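Side-chain contact in putative oxygenase (Streptomyces viridochromogenes Tue57, PDB 4XAA), which probably acts as an iron- and 2-oxoglutarate-dependent dioxygenase in the biosynthesis of an orthosomycin antibiotic: residues A[57-62]-A[66-71]. Residues are numbered along the deposited sequence; the frame is centred on the assembly and turned at random.
Sequences WNFPVE and RPVLYR
Trp57 faces both Tyr70 and Arg71 across an antiparallel beta hairpin, a classic beta bulge. Trp57 O takes both amides of the bulge: Tyr70 N reaches it at 2.9 Å, almost straight, while Arg71 N lies in the carbonyl plane on a lone pair. Beyond the bulge, Phe59 and Val68 exchange two backbone bonds.

Trp57, Phe59, Val68 and Arg71 share one face of the hairpin. The broad indole suits a long neighbour: Arg71, extended from CG to NE with CG opposite its backbone N (chi1 -170°), runs alongside, its CD over the six-membered ring, 3.8 Å from the centroid. Its guanidinium is at most a weak cation-pi partner. At the other end, Val68 CB sits over the Phe59 ring, 3.7 Å from the centroid; its methyls flank the CZ end on that side, CG1 near CE2 and CG2 near CE1, as a beta-branched residue allows. Tyr70 CG lies between its backbone N and carbonyl carbon (chi1 62°), which carries the ring back against the Trp57-Asn58 backbone, where one face meets Trp57 O and, as CH-pi, Trp57 CB. Phe59 CD2 meets Tyr70 CD2 at 3.6 Å, the rings scarcely overlapping.

Strand 56-59 ends the major sheet of this double-stranded beta-helix, strand 68-72 joining it to strand 105-114. His73 stacks on Trp57 and accepts a hydrogen bond from Arg71 NE, helping orient this side chain, about 6 Å from the bound nickel. On the other face, Asn58 ND2 hydrogen-bonds Tyr56 O of its own strand, and Asn58 OD1 makes van der Waals contact with Pro67 CB at 3.5 Å.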
loop_
_atom_site.group_PDB
_atom_site.type_symbol
_atom_site.label_atom_id
_atom_site.label_comp_id
_atom_site.label_asym_id
_atom_site.label_seq_id
_atom_site.Cartn_x
_atom_site.Cartn_y
_atom_site.Cartn_z
ATOM N N TRP A 57 7.256 7.600 10.934
ATOM C CA TRP A 57 8.052 6.423 11.286
ATOM C C TRP A 57 9.340 6.381 10.495
ATOM O O TRP A 57 9.316 6.430 9.262
ATOM C CB TRP A 57 7.287 5.130 11.030
ATOM C CG TRP A 57 6.052 4.983 11.818
ATOM C CD1 TRP A 57 5.462 5.923 12.598
ATOM C CD2 TRP A 57 5.227 3.817 11.891
ATOM N NE1 TRP A 57 4.323 5.420 13.154
ATOM C CE2 TRP A 57 4.152 4.125 12.739
ATOM C CE3 TRP A 57 5.287 2.545 11.306
ATOM C CZ2 TRP A 57 3.144 3.211 13.032
ATOM C CZ3 TRP A 57 4.292 1.634 11.601
ATOM C CH2 TRP A 57 3.229 1.973 12.456
ATOM N N ASN A 58 10.453 6.251 11.213
ATOM C CA ASN A 58 11.780 6.304 10.620
ATOM C C ASN A 58 12.775 5.382 11.333
ATOM O O ASN A 58 12.604 5.067 12.509
ATOM C CB ASN A 58 12.297 7.741 10.646
ATOM C CG ASN A 58 12.414 8.293 12.066
ATOM O OD1 ASN A 58 13.466 8.191 12.702
ATOM N ND2 ASN A 58 11.329 8.868 12.569
ATOM N N PHE A 59 13.809 4.932 10.625
ATOM C CA PHE A 59 14.906 4.259 11.303
ATOM C C PHE A 59 16.201 5.044 11.153
ATOM O O PHE A 59 16.396 5.754 10.167
ATOM C CB PHE A 59 15.077 2.823 10.801
ATOM C CG PHE A 59 15.356 2.702 9.327
ATOM C CD1 PHE A 59 16.651 2.789 8.842
ATOM C CD2 PHE A 59 14.330 2.440 8.432
ATOM C CE1 PHE A 59 16.913 2.651 7.495
ATOM C CE2 PHE A 59 14.592 2.300 7.092
ATOM C CZ PHE A 59 15.884 2.403 6.623
ATOM N N PRO A 60 17.089 4.934 12.150
ATOM C CA PRO A 60 18.350 5.670 12.099
ATOM C C PRO A 60 19.440 4.893 11.362
ATOM O O PRO A 60 19.449 3.660 11.359
ATOM C CB PRO A 60 18.687 5.844 13.569
ATOM C CG PRO A 60 18.181 4.585 14.183
ATOM C CD PRO A 60 16.938 4.200 13.416
ATOM N N VAL A 61 20.333 5.637 10.719
ATOM C CA VAL A 61 21.454 5.066 9.989
ATOM C C VAL A 61 22.748 5.465 10.693
ATOM O O VAL A 61 22.811 6.517 11.340
ATOM C CB VAL A 61 21.473 5.545 8.522
ATOM C CG1 VAL A 61 22.441 4.714 7.696
ATOM C CG2 VAL A 61 20.082 5.460 7.924
ATOM N N GLU A 62 23.773 4.627 10.587
ATOM C CA GLU A 62 25.047 4.920 11.230
ATOM C C GLU A 62 25.686 6.190 10.665
ATOM O O GLU A 62 25.809 6.358 9.452
ATOM C CB GLU A 62 26.012 3.734 11.092
ATOM C CG GLU A 62 25.652 2.528 11.958
ATOM C CD GLU A 62 26.781 2.112 12.901
ATOM O OE1 GLU A 62 27.963 2.285 12.530
ATOM O OE2 GLU A 62 26.486 1.615 14.014
ATOM N N ARG A 66 20.946 11.562 8.085
ATOM C CA ARG A 66 19.614 11.785 8.656
ATOM C C ARG A 66 18.837 10.457 8.645
ATOM O O ARG A 66 19.082 9.613 7.778
ATOM C CB ARG A 66 18.865 12.863 7.858
ATOM C CG ARG A 66 17.432 12.506 7.502
ATOM C CD ARG A 66 16.726 13.547 6.638
ATOM N NE ARG A 66 16.804 13.264 5.205
ATOM C CZ ARG A 66 16.184 12.258 4.586
ATOM N NH1 ARG A 66 15.440 11.394 5.268
ATOM N NH2 ARG A 66 16.319 12.104 3.273
ATOM N N PRO A 67 17.912 10.252 9.608
ATOM C CA PRO A 67 17.160 8.985 9.626
ATOM C C PRO A 67 16.354 8.749 8.334
ATOM O O PRO A 67 16.082 9.682 7.572
ATOM C CB PRO A 67 16.219 9.142 10.832
ATOM C CG PRO A 67 16.781 10.240 11.631
ATOM C CD PRO A 67 17.484 11.157 10.686
ATOM N N VAL A 68 15.980 7.500 8.091
ATOM C CA VAL A 68 15.212 7.173 6.900
ATOM C C VAL A 68 13.734 7.120 7.234
ATOM O O VAL A 68 13.292 6.278 8.014
ATOM C CB VAL A 68 15.653 5.827 6.283
ATOM C CG1 VAL A 68 14.713 5.411 5.161
ATOM C CG2 VAL A 68 17.081 5.922 5.774
ATOM N N LEU A 69 12.979 8.039 6.644
ATOM C CA LEU A 69 11.526 8.047 6.751
ATOM C C LEU A 69 10.958 6.915 5.901
ATOM O O LEU A 69 11.359 6.757 4.753
ATOM C CB LEU A 69 10.968 9.401 6.302
ATOM C CG LEU A 69 9.452 9.617 6.400
ATOM C CD1 LEU A 69 8.992 9.594 7.843
ATOM C CD2 LEU A 69 9.056 10.917 5.719
ATOM N N TYR A 70 10.060 6.107 6.463
ATOM C CA TYR A 70 9.429 5.056 5.675
ATOM C C TYR A 70 7.909 5.028 5.829
ATOM O O TYR A 70 7.228 4.325 5.093
ATOM C CB TYR A 70 10.023 3.681 6.012
ATOM C CG TYR A 70 9.846 3.216 7.440
ATOM C CD1 TYR A 70 8.713 2.511 7.831
ATOM C CD2 TYR A 70 10.828 3.456 8.395
ATOM C CE1 TYR A 70 8.556 2.078 9.141
ATOM C CE2 TYR A 70 10.681 3.032 9.694
ATOM C CZ TYR A 70 9.542 2.344 10.069
ATOM O OH TYR A 70 9.403 1.909 11.374
ATOM N N ARG A 71 7.368 5.806 6.758
ATOM C CA ARG A 71 5.917 5.893 6.868
ATOM C C ARG A 71 5.430 7.180 7.509
ATOM O O ARG A 71 6.050 7.723 8.411
ATOM C CB ARG A 71 5.366 4.701 7.648
ATOM C CG ARG A 71 3.861 4.573 7.624
ATOM C CD ARG A 71 3.460 3.475 8.536
ATOM N NE ARG A 71 2.057 3.076 8.470
ATOM C CZ ARG A 71 1.624 1.988 7.836
ATOM N NH1 ARG A 71 2.467 1.194 7.186
ATOM N NH2 ARG A 71 0.341 1.686 7.856
#